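Local coordinates for cell surface protein (Faecalibacterium prausnitzii A2-165, PDB 4GT6) that is of unknown function but, as an extracellular protein built of BspA-type leucine-rich repeats, probably binds other proteins at the cell surface, at residues F133-I144 with M155-T166; F201-I210 with I236-D244. All blocks are in the same frame, centred on the assembly; numbering follows the deposited sequence. Where two conformers were deposited one is given.

Interaction 1: F133-I144 with M155-T166; sequences FHHCEELDTVTI and MFSYCYSLHTVT. With EDO (1,2-ethanediol), chain J.
His135 lays one face of its imidazole on Tyr158: Tyr158 CB sits over the centre of the ring, 3.5 Å from the centroid, in a CH-pi contact. The two rings are nearly parallel but slid apart. His134 does the same one residue earlier, with Ser157 CB over a face of its ring, off centre. Its NE2 meets the Tyr158 ring at the edge, 3.6 Å from Tyr158 CD2. Tyr160 flanks Glu137, whose CD lies 3.6 Å from Tyr160 CE2, with carboxylate and ring planes 60° apart. Glu137 holds CG beside its backbone N (chi1 -58°) and runs extended beyond, which carries the carboxylate there. On the inner side, the rings of Phe133 and Phe156 lie side by side, barely overlapping. Val142 comes at Phe156 from the opposite direction, CG1 reaching CZ at 3.7 Å.

A second shell fixes these groups. Glu137 OE2 accepts from His135 ND1 at 2.8 Å, which restrains the imidazole's rotation. With an alanine in place of the histidine, the face under Tyr158 CB is gone, and the Glu137 carboxylate would probably lose its imidazole partner and turn more freely. His134 ND1 is held by Glu131. A backbone bond sets the spacing: His135 N points almost straight at Ser157 O, 2.8 Å away. The Ser161 side chain donates through OG to Glu137 O. Water 1 joins Cys136 O and Leu139 O to Ser161 N. Parallel strands 141-143 and 164-166 pair through Val142 and Ile144, their axes 4.8 Å apart.

These are consecutive coils of a leucine-rich repeat solenoid, placing like residues side by side. Apolar groups fill the core. Backbone hydrogen bonds, a serine hydroxyl and a water meet polar atoms of the turns, where the histidine-tyrosine cluster gathers aromatic and polar groups.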
loop_
_atom_site.group_PDB
_atom_site.type_symbol
_atom_site.label_atom_id
_atom_site.label_comp_id
_atom_site.label_asym_id
_atom_site.label_seq_id
_atom_site.Cartn_x
_atom_site.Cartn_y
_atom_site.Cartn_z
ATOM N N PHE A 133 -5.259 7.849 5.470
ATOM C CA PHE A 133 -4.382 7.632 6.623
ATOM C C PHE A 133 -2.974 7.276 6.174
ATOM O O PHE A 133 -2.254 6.585 6.893
ATOM C CB PHE A 133 -4.977 6.546 7.556
ATOM C CG PHE A 133 -6.285 7.018 8.163
ATOM C CD1 PHE A 133 -6.292 7.911 9.235
ATOM C CD2 PHE A 133 -7.506 6.610 7.629
ATOM C CE1 PHE A 133 -7.497 8.367 9.782
ATOM C CE2 PHE A 133 -8.717 7.083 8.162
ATOM C CZ PHE A 133 -8.697 7.995 9.208
ATOM N N HIS A 134 -2.603 7.710 4.969
ATOM C CA HIS A 134 -1.284 7.447 4.387
ATOM C C HIS A 134 -0.197 8.036 5.322
ATOM O O HIS A 134 -0.285 9.201 5.702
ATOM C CB HIS A 134 -1.236 8.057 2.971
ATOM C CG HIS A 134 -0.009 7.774 2.147
ATOM N ND1 HIS A 134 0.034 8.118 0.803
ATOM C CD2 HIS A 134 1.184 7.236 2.492
ATOM C CE1 HIS A 134 1.237 7.770 0.378
ATOM N NE2 HIS A 134 1.967 7.240 1.359
ATOM N N HIS A 135 0.812 7.218 5.709
ATOM C CA HIS A 135 1.918 7.625 6.602
ATOM C C HIS A 135 1.446 8.007 8.031
ATOM O O HIS A 135 2.112 8.805 8.709
ATOM C CB HIS A 135 2.778 8.753 5.993
ATOM C CG HIS A 135 3.972 8.239 5.239
ATOM N ND1 HIS A 135 5.064 7.697 5.907
ATOM C CD2 HIS A 135 4.195 8.172 3.905
ATOM C CE1 HIS A 135 5.920 7.335 4.957
ATOM N NE2 HIS A 135 5.442 7.602 3.737
ATOM N N CYS A 136 0.337 7.400 8.508
ATOM C CA CYS A 136 -0.068 7.518 9.898
ATOM C C CYS A 136 0.681 6.406 10.619
ATOM O O CYS A 136 0.135 5.355 10.953
ATOM C CB CYS A 136 -1.579 7.440 10.054
ATOM S SG CYS A 136 -2.418 8.944 9.476
ATOM N N GLU A 137 1.981 6.670 10.819
ATOM C CA GLU A 137 3.012 5.742 11.288
ATOM C C GLU A 137 2.853 5.226 12.708
ATOM O O GLU A 137 3.585 4.304 13.078
ATOM C CB GLU A 137 4.389 6.410 11.150
ATOM C CG GLU A 137 4.687 6.820 9.711
ATOM C CD GLU A 137 6.029 7.489 9.502
ATOM O OE1 GLU A 137 6.880 7.409 10.413
ATOM O OE2 GLU A 137 6.255 8.037 8.401
ATOM N N GLU A 138 1.944 5.785 13.501
ATOM C CA GLU A 138 1.748 5.293 14.863
ATOM C C GLU A 138 0.357 4.656 15.089
ATOM O O GLU A 138 0.109 4.166 16.184
ATOM C CB GLU A 138 2.027 6.399 15.884
ATOM C CG GLU A 138 3.527 6.589 16.038
ATOM C CD GLU A 138 3.926 7.532 17.159
ATOM O OE1 GLU A 138 3.300 7.475 18.244
ATOM O OE2 GLU A 138 4.893 8.300 16.959
ATOM N N LEU A 139 -0.531 4.610 14.082
ATOM C CA LEU A 139 -1.811 3.882 14.242
ATOM C C LEU A 139 -1.477 2.397 14.503
ATOM O O LEU A 139 -0.683 1.846 13.740
ATOM C CB LEU A 139 -2.689 3.996 12.983
ATOM C CG LEU A 139 -3.352 5.325 12.698
ATOM C CD1 LEU A 139 -4.150 5.224 11.385
ATOM C CD2 LEU A 139 -4.279 5.752 13.861
ATOM N N ASP A 140 -2.048 1.773 15.545
ATOM C CA ASP A 140 -1.677 0.382 15.855
ATOM C C ASP A 140 -2.720 -0.645 15.404
ATOM O O ASP A 140 -2.330 -1.715 14.918
ATOM C CB ASP A 140 -1.349 0.202 17.356
ATOM C CG ASP A 140 -2.476 0.471 18.335
ATOM O OD1 ASP A 140 -3.490 1.071 17.926
ATOM O OD2 ASP A 140 -2.352 0.064 19.507
ATOM N N THR A 141 -4.008 -0.360 15.575
ATOM C CA THR A 141 -5.093 -1.255 15.156
ATOM C C THR A 141 -6.194 -0.409 14.578
ATOM O O THR A 141 -6.447 0.697 15.086
ATOM C CB THR A 141 -5.648 -2.130 16.306
ATOM O OG1 THR A 141 -6.396 -1.310 17.204
ATOM C CG2 THR A 141 -4.582 -2.935 17.044
ATOM N N VAL A 142 -6.847 -0.914 13.536
ATOM C CA VAL A 142 -7.944 -0.202 12.891
ATOM C C VAL A 142 -9.087 -1.165 12.644
ATOM O O VAL A 142 -8.862 -2.265 12.140
ATOM C CB VAL A 142 -7.495 0.486 11.566
ATOM C CG1 VAL A 142 -8.701 0.973 10.762
ATOM C CG2 VAL A 142 -6.542 1.655 11.838
ATOM N N THR A 143 -10.306 -0.734 12.959
ATOM C CA THR A 143 -11.511 -1.479 12.643
ATOM C C THR A 143 -12.319 -0.638 11.664
ATOM O O THR A 143 -12.705 0.490 11.980
ATOM C CB THR A 143 -12.325 -1.871 13.898
ATOM O OG1 THR A 143 -11.534 -2.725 14.718
ATOM C CG2 THR A 143 -13.624 -2.607 13.545
ATOM N N ILE A 144 -12.563 -1.183 10.475
ATOM C CA ILE A 144 -13.375 -0.526 9.452
ATOM C C ILE A 144 -14.811 -1.005 9.674
ATOM O O ILE A 144 -15.046 -2.216 9.682
ATOM C CB ILE A 144 -12.829 -0.788 8.017
ATOM C CG1 ILE A 144 -11.384 -0.235 7.834
ATOM C CG2 ILE A 144 -13.773 -0.247 6.939
ATOM C CD1 ILE A 144 -11.179 1.360 8.034
HETATM N N MSE A 155 -4.852 3.898 1.306
HETATM C CA MSE A 155 -5.475 4.330 2.564
HETATM C C MSE A 155 -4.545 4.204 3.764
HETATM O O MSE A 155 -4.491 5.157 4.551
HETATM C CB MSE A 155 -6.792 3.607 2.856
HETATM C CG MSE A 155 -7.418 4.023 4.220
HETATM SE SE MSE A 155 -9.202 3.350 4.417
HETATM C CE MSE A 155 -9.804 4.115 2.816
ATOM N N PHE A 156 -3.823 3.090 3.919
ATOM C CA PHE A 156 -2.918 2.934 5.048
ATOM C C PHE A 156 -1.502 2.709 4.598
ATOM O O PHE A 156 -0.727 2.128 5.359
ATOM C CB PHE A 156 -3.357 1.765 5.956
ATOM C CG PHE A 156 -4.742 1.931 6.536
ATOM C CD1 PHE A 156 -4.979 2.837 7.568
ATOM C CD2 PHE A 156 -5.807 1.181 6.056
ATOM C CE1 PHE A 156 -6.273 3.004 8.094
ATOM C CE2 PHE A 156 -7.094 1.323 6.607
ATOM C CZ PHE A 156 -7.316 2.248 7.601
ATOM N N SER A 157 -1.120 3.218 3.419
ATOM C CA SER A 157 0.270 3.040 2.995
ATOM C C SER A 157 1.240 3.601 4.047
ATOM O O SER A 157 1.030 4.717 4.538
ATOM C CB SER A 157 0.535 3.725 1.658
ATOM O OG SER A 157 -0.323 3.228 0.651
ATOM N N TYR A 158 2.282 2.808 4.405
ATOM C CA TYR A 158 3.357 3.202 5.335
ATOM C C TYR A 158 2.847 3.543 6.741
ATOM O O TYR A 158 3.487 4.294 7.494
ATOM C CB TYR A 158 4.225 4.346 4.744
ATOM C CG TYR A 158 4.704 3.964 3.363
ATOM C CD1 TYR A 158 5.579 2.892 3.179
ATOM C CD2 TYR A 158 4.191 4.587 2.230
ATOM C CE1 TYR A 158 5.956 2.475 1.904
ATOM C CE2 TYR A 158 4.578 4.189 0.947
ATOM C CZ TYR A 158 5.477 3.147 0.794
ATOM O OH TYR A 158 5.866 2.731 -0.457
ATOM N N CYS A 159 1.775 2.866 7.153
ATOM C CA CYS A 159 1.348 2.923 8.552
ATOM C C CYS A 159 2.186 1.864 9.242
ATOM O O CYS A 159 1.761 0.717 9.404
ATOM C CB CYS A 159 -0.154 2.690 8.684
ATOM S SG CYS A 159 -1.136 4.102 8.122
ATOM N N TYR A 160 3.438 2.257 9.597
ATOM C CA TYR A 160 4.474 1.337 10.107
ATOM C C TYR A 160 4.147 0.584 11.385
ATOM O O TYR A 160 4.774 -0.456 11.634
ATOM C CB TYR A 160 5.797 2.078 10.326
ATOM C CG TYR A 160 6.360 2.704 9.068
ATOM C CD1 TYR A 160 6.478 1.967 7.890
ATOM C CD2 TYR A 160 6.864 4.003 9.081
ATOM C CE1 TYR A 160 7.019 2.533 6.736
ATOM C CE2 TYR A 160 7.410 4.579 7.933
ATOM C CZ TYR A 160 7.482 3.841 6.763
ATOM O OH TYR A 160 8.046 4.393 5.638
ATOM N N SER A 161 3.220 1.087 12.200
ATOM C CA SER A 161 2.843 0.425 13.459
ATOM C C SER A 161 1.567 -0.391 13.353
ATOM O O SER A 161 1.193 -1.046 14.325
ATOM C CB SER A 161 2.639 1.466 14.561
ATOM O OG SER A 161 3.818 2.225 14.722
ATOM N N LEU A 162 0.868 -0.291 12.231
ATOM C CA LEU A 162 -0.456 -0.896 12.045
ATOM C C LEU A 162 -0.309 -2.417 11.871
ATOM O O LEU A 162 0.119 -2.874 10.814
ATOM C CB LEU A 162 -1.166 -0.230 10.846
ATOM C CG LEU A 162 -2.584 -0.713 10.499
ATOM C CD1 LEU A 162 -3.558 -0.476 11.666
ATOM C CD2 LEU A 162 -3.102 0.022 9.258
ATOM N N HIS A 163 -0.643 -3.173 12.919
ATOM C CA HIS A 163 -0.426 -4.629 12.907
ATOM C C HIS A 163 -1.713 -5.444 12.753
ATOM O O HIS A 163 -1.628 -6.648 12.483
ATOM C CB HIS A 163 0.341 -5.072 14.162
ATOM C CG HIS A 163 -0.382 -4.797 15.447
ATOM N ND1 HIS A 163 -1.414 -5.611 15.883
ATOM C CD2 HIS A 163 -0.212 -3.791 16.339
ATOM C CE1 HIS A 163 -1.819 -5.093 17.035
ATOM N NE2 HIS A 163 -1.148 -3.981 17.332
ATOM N N THR A 164 -2.885 -4.825 12.977
ATOM C CA THR A 164 -4.170 -5.522 12.850
ATOM C C THR A 164 -5.190 -4.598 12.212
ATOM O O THR A 164 -5.353 -3.457 12.653
ATOM C CB THR A 164 -4.673 -6.037 14.226
ATOM O OG1 THR A 164 -3.687 -6.874 14.825
ATOM C CG2 THR A 164 -5.983 -6.817 14.128
ATOM N N VAL A 165 -5.887 -5.100 11.183
ATOM C CA VAL A 165 -6.973 -4.378 10.520
ATOM C C VAL A 165 -8.139 -5.336 10.405
ATOM O O VAL A 165 -7.975 -6.454 9.891
ATOM C CB VAL A 165 -6.629 -3.730 9.144
ATOM C CG1 VAL A 165 -7.871 -3.079 8.508
ATOM C CG2 VAL A 165 -5.534 -2.676 9.277
ATOM N N THR A 166 -9.308 -4.901 10.855
ATOM C CA THR A 166 -10.527 -5.690 10.723
ATOM C C THR A 166 -11.363 -5.074 9.607
ATOM O O THR A 166 -11.759 -3.905 9.697
ATOM C CB THR A 166 -11.270 -5.778 12.059
ATOM O OG1 THR A 166 -10.388 -6.387 13.001
ATOM C CG2 THR A 166 -12.587 -6.595 11.958
HETATM C C1 EDO J . -6.208 -7.157 6.916
HETATM O O1 EDO J . -7.168 -8.061 7.425
HETATM C C2 EDO J . -6.836 -6.371 5.753
HETATM O O2 EDO J . -7.307 -7.293 4.777
HETATM O O HOH W 1 0.891 2.791 11.792
HETATM O O HOH W 2 -8.770 -4.599 14.134
#

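Interaction 2: F201-I210 with I236-D244; sequences FSECFALSTI and IRYPSQRED. With EDO (1,2-ethanediol), chain G; EDO (1,2-ethanediol), chain H.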
loop_
_atom_site.group_PDB
_atom_site.type_symbol
_atom_site.label_atom_id
_atom_site.label_comp_id
_atom_site.label_asym_id
_atom_site.label_seq_id
_atom_site.Cartn_x
_atom_site.Cartn_y
_atom_site.Cartn_z
ATOM N N PHE A 201 -0.761 -5.328 -0.683
ATOM C CA PHE A 201 -0.039 -5.916 0.440
ATOM C C PHE A 201 1.481 -5.970 0.193
ATOM O O PHE A 201 2.189 -6.751 0.840
ATOM C CB PHE A 201 -0.609 -7.319 0.755
ATOM C CG PHE A 201 -2.054 -7.235 1.193
ATOM C CD1 PHE A 201 -2.390 -6.718 2.446
ATOM C CD2 PHE A 201 -3.081 -7.614 0.333
ATOM C CE1 PHE A 201 -3.730 -6.623 2.845
ATOM C CE2 PHE A 201 -4.425 -7.518 0.730
ATOM C CZ PHE A 201 -4.740 -7.033 1.989
ATOM N N SER A 202 2.002 -5.072 -0.658
ATOM C CA SER A 202 3.453 -5.024 -0.874
ATOM C C SER A 202 4.146 -4.491 0.397
ATOM O O SER A 202 3.511 -3.808 1.219
ATOM C CB SER A 202 3.800 -4.159 -2.080
ATOM O OG SER A 202 3.469 -2.797 -1.821
ATOM N N GLU A 203 5.407 -4.919 0.628
ATOM C CA GLU A 203 6.198 -4.489 1.794
ATOM C C GLU A 203 5.497 -4.771 3.157
ATOM O O GLU A 203 5.649 -4.004 4.096
ATOM C CB GLU A 203 6.562 -2.983 1.674
ATOM C CG GLU A 203 7.423 -2.665 0.463
ATOM C CD GLU A 203 7.731 -1.180 0.385
ATOM O OE1 GLU A 203 8.504 -0.695 1.237
ATOM O OE2 GLU A 203 7.130 -0.487 -0.460
ATOM N N CYS A 204 4.735 -5.866 3.266
ATOM C CA CYS A 204 4.135 -6.231 4.548
ATOM C C CYS A 204 5.108 -7.196 5.224
ATOM O O CYS A 204 4.940 -8.418 5.204
ATOM C CB CYS A 204 2.744 -6.818 4.363
ATOM S SG CYS A 204 1.492 -5.566 3.958
ATOM N N PHE A 205 6.154 -6.613 5.814
ATOM C CA PHE A 205 7.307 -7.347 6.365
ATOM C C PHE A 205 7.005 -8.309 7.516
ATOM O O PHE A 205 7.789 -9.233 7.728
ATOM C CB PHE A 205 8.401 -6.371 6.838
ATOM C CG PHE A 205 8.896 -5.349 5.833
ATOM C CD1 PHE A 205 8.850 -5.607 4.460
ATOM C CD2 PHE A 205 9.471 -4.152 6.259
ATOM C CE1 PHE A 205 9.311 -4.662 3.537
ATOM C CE2 PHE A 205 9.921 -3.200 5.330
ATOM C CZ PHE A 205 9.839 -3.462 3.980
ATOM N N ALA A 206 5.932 -8.074 8.281
ATOM C CA ALA A 206 5.593 -8.881 9.472
ATOM C C ALA A 206 4.490 -9.920 9.221
ATOM O O ALA A 206 4.076 -10.595 10.164
ATOM C CB ALA A 206 5.142 -7.950 10.601
ATOM N N LEU A 207 4.002 -10.038 7.985
ATOM C CA LEU A 207 2.871 -10.911 7.693
ATOM C C LEU A 207 3.199 -12.407 7.826
ATOM O O LEU A 207 4.139 -12.887 7.191
ATOM C CB LEU A 207 2.360 -10.610 6.281
ATOM C CG LEU A 207 1.067 -11.288 5.890
ATOM C CD1 LEU A 207 -0.100 -10.804 6.764
ATOM C CD2 LEU A 207 0.778 -11.028 4.425
ATOM N N SER A 208 2.437 -13.151 8.644
ATOM C CA SER A 208 2.705 -14.585 8.754
ATOM C C SER A 208 1.517 -15.426 8.301
ATOM O O SER A 208 1.733 -16.521 7.784
ATOM C CB SER A 208 3.116 -14.977 10.171
ATOM O OG SER A 208 2.108 -14.683 11.122
ATOM N N THR A 209 0.269 -14.945 8.500
ATOM C CA THR A 209 -0.908 -15.730 8.121
ATOM C C THR A 209 -1.879 -14.927 7.270
ATOM O O THR A 209 -2.004 -13.714 7.419
ATOM C CB THR A 209 -1.622 -16.307 9.356
ATOM O OG1 THR A 209 -1.823 -15.273 10.312
ATOM C CG2 THR A 209 -0.851 -17.465 9.995
ATOM N N ILE A 210 -2.544 -15.628 6.353
ATOM C CA ILE A 210 -3.517 -15.091 5.415
ATOM C C ILE A 210 -4.716 -16.007 5.406
ATOM O O ILE A 210 -4.563 -17.220 5.204
ATOM C CB ILE A 210 -2.904 -14.977 3.977
ATOM C CG1 ILE A 210 -1.620 -14.095 3.954
ATOM C CG2 ILE A 210 -3.969 -14.472 2.964
ATOM C CD1 ILE A 210 -0.851 -14.146 2.654
ATOM N N ILE A 236 -0.504 -13.393 -5.427
ATOM C CA ILE A 236 -0.373 -11.971 -5.119
ATOM C C ILE A 236 0.335 -11.696 -3.780
ATOM O O ILE A 236 0.987 -10.652 -3.678
ATOM C CB ILE A 236 -1.726 -11.226 -5.257
ATOM C CG1 ILE A 236 -2.749 -11.606 -4.182
ATOM C CG2 ILE A 236 -2.322 -11.347 -6.740
ATOM C CD1 ILE A 236 -4.019 -10.751 -4.234
ATOM N N ARG A 237 0.265 -12.611 -2.775
ATOM C CA ARG A 237 0.955 -12.357 -1.513
ATOM C C ARG A 237 1.358 -13.650 -0.798
ATOM O O ARG A 237 0.508 -14.420 -0.338
ATOM C CB ARG A 237 0.088 -11.484 -0.560
ATOM C CG ARG A 237 0.738 -11.129 0.774
ATOM C CD ARG A 237 1.833 -10.064 0.629
ATOM N NE ARG A 237 3.169 -10.666 0.489
ATOM C CZ ARG A 237 4.293 -9.969 0.351
ATOM N NH1 ARG A 237 4.255 -8.645 0.236
ATOM N NH2 ARG A 237 5.470 -10.591 0.328
ATOM N N TYR A 238 2.671 -13.868 -0.722
ATOM C CA TYR A 238 3.276 -14.938 0.069
ATOM C C TYR A 238 3.666 -14.283 1.403
ATOM O O TYR A 238 4.289 -13.225 1.370
ATOM C CB TYR A 238 4.472 -15.546 -0.659
ATOM C CG TYR A 238 5.104 -16.698 0.097
ATOM C CD1 TYR A 238 6.097 -16.472 1.053
ATOM C CD2 TYR A 238 4.758 -18.014 -0.188
ATOM C CE1 TYR A 238 6.683 -17.529 1.749
ATOM C CE2 TYR A 238 5.358 -19.082 0.481
ATOM C CZ TYR A 238 6.319 -18.833 1.448
ATOM O OH TYR A 238 6.892 -19.884 2.116
ATOM N N PRO A 239 3.313 -14.854 2.576
ATOM C CA PRO A 239 3.583 -14.145 3.848
ATOM C C PRO A 239 5.077 -14.073 4.147
ATOM O O PRO A 239 5.740 -15.098 4.159
ATOM C CB PRO A 239 2.803 -14.946 4.914
ATOM C CG PRO A 239 2.268 -16.152 4.238
ATOM C CD PRO A 239 2.584 -16.125 2.776
ATOM N N SER A 240 5.617 -12.848 4.293
ATOM C CA SER A 240 7.063 -12.640 4.468
ATOM C C SER A 240 7.657 -13.352 5.686
ATOM O O SER A 240 8.832 -13.704 5.660
ATOM C CB SER A 240 7.375 -11.150 4.571
ATOM O OG SER A 240 7.163 -10.529 3.311
ATOM N N GLN A 241 6.856 -13.565 6.739
ATOM C CA GLN A 241 7.336 -14.228 7.949
ATOM C C GLN A 241 7.075 -15.739 7.949
ATOM O O GLN A 241 7.410 -16.413 8.931
ATOM C CB GLN A 241 6.748 -13.550 9.206
ATOM C CG GLN A 241 7.311 -12.141 9.417
ATOM C CD GLN A 241 8.799 -12.144 9.688
ATOM O OE1 GLN A 241 9.321 -12.979 10.423
ATOM N NE2 GLN A 241 9.514 -11.213 9.112
ATOM N N ARG A 242 6.572 -16.298 6.833
ATOM C CA ARG A 242 6.371 -17.758 6.730
ATOM C C ARG A 242 7.737 -18.451 6.839
ATOM O O ARG A 242 8.667 -18.128 6.091
ATOM C CB ARG A 242 5.656 -18.094 5.427
ATOM C CG ARG A 242 5.345 -19.553 5.300
ATOM C CD ARG A 242 4.303 -19.733 4.244
ATOM N NE ARG A 242 4.137 -21.156 3.948
ATOM C CZ ARG A 242 3.162 -21.620 3.188
ATOM N NH1 ARG A 242 2.291 -20.789 2.636
ATOM N NH2 ARG A 242 3.039 -22.924 2.982
ATOM N N GLU A 243 7.865 -19.397 7.772
ATOM C CA GLU A 243 9.171 -19.996 8.081
ATOM C C GLU A 243 9.645 -21.155 7.187
ATOM O O GLU A 243 10.797 -21.575 7.321
ATOM C CB GLU A 243 9.197 -20.442 9.547
ATOM C CG GLU A 243 9.085 -19.241 10.481
ATOM C CD GLU A 243 9.241 -19.504 11.966
ATOM O OE1 GLU A 243 9.850 -20.533 12.335
ATOM O OE2 GLU A 243 8.830 -18.629 12.760
ATOM N N ASP A 244 8.806 -21.667 6.280
ATOM C CA ASP A 244 9.224 -22.798 5.433
ATOM C C ASP A 244 10.431 -22.458 4.561
ATOM O O ASP A 244 10.402 -21.460 3.850
ATOM C CB ASP A 244 8.064 -23.262 4.540
ATOM C CG ASP A 244 6.849 -23.631 5.361
ATOM O OD1 ASP A 244 6.858 -24.721 5.973
ATOM O OD2 ASP A 244 5.979 -22.772 5.532
HETATM C C1 EDO G . 6.877 -0.471 -4.250
HETATM O O1 EDO G . 5.780 0.072 -4.969
HETATM C C2 EDO G . 6.365 -1.665 -3.409
HETATM O O2 EDO G . 5.492 -1.204 -2.407
HETATM C C1 EDO H . 6.648 -3.775 9.836
HETATM O O1 EDO H . 7.672 -4.728 9.879
HETATM C C2 EDO H . 6.646 -3.042 8.478
HETATM O O2 EDO H . 6.444 -3.946 7.378
HETATM O O HOH W 3 4.235 -10.403 3.421
#
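Arg237 NH1 donates to Phe201 O at 2.9 Å, the first of three direct hydrogen bonds between the segments. The oxygen lies close to the guanidinium plane, though the donor is tilted 31° from the carbonyl plane. The other two come from Gln241. Its backbone N reaches Leu207 O at 2.8 Å. Its side chain, bent at chi2 (-64°), folds back to put NE2 3.0 Å from Phe205 O, nearly in line with that carbonyl. Water 3 adds a bridge, donating to Cys204 O and accepting from Ser240 N.

Charge enters through Arg237. NH1 also forms a salt bridge with Asp262, which in turn binds Glu203 N. NE and NH2 grip Tyr238 O side-on, fixing the rotation of the guanidinium, and water 3 sits over one of its faces.

Apolar contacts use the arginine's methylenes. Leu207 CD2 slides past Arg237 CG at 3.7 Å, and Phe201 CB touches Arg237 CD. The Ile210 side chain crosses that of Arg237 at about a right angle, and its CD1 meets Pro239 CD at 4.0 Å. Leu207 CG lies 4.2 Å from Pro239 CB.

No strand pairing joins the two segments here. Instead Arg237 and Gln241 bind the carbonyl oxygens of Phe201, Phe205 and Leu207, and a water takes that of Cys204. This probably fastens the repeat coil to the chain leaving strand 233-237.

Both segments of interaction 1 precede those of interaction 2 along the chain; the centres of the two contacts are 16 Å apart. Both lie in the middle of one elongated solenoid, and they touch where Tyr158 OH of 155-166 packs against Glu203 OE2 of 201-210. They share no sheet. Interaction 1 holds the two-strand parallel sheet of 141-143 and 164-166. Interaction 2 runs from strand 209-212, paired with 186-189, to strand 233-237 of a four-strand mixed sheet. The first thus stacks successive coils. The second ties such a coil to the chain after the antiparallel pair 224-227 and 233-237, which appears to be inserted between regular coils.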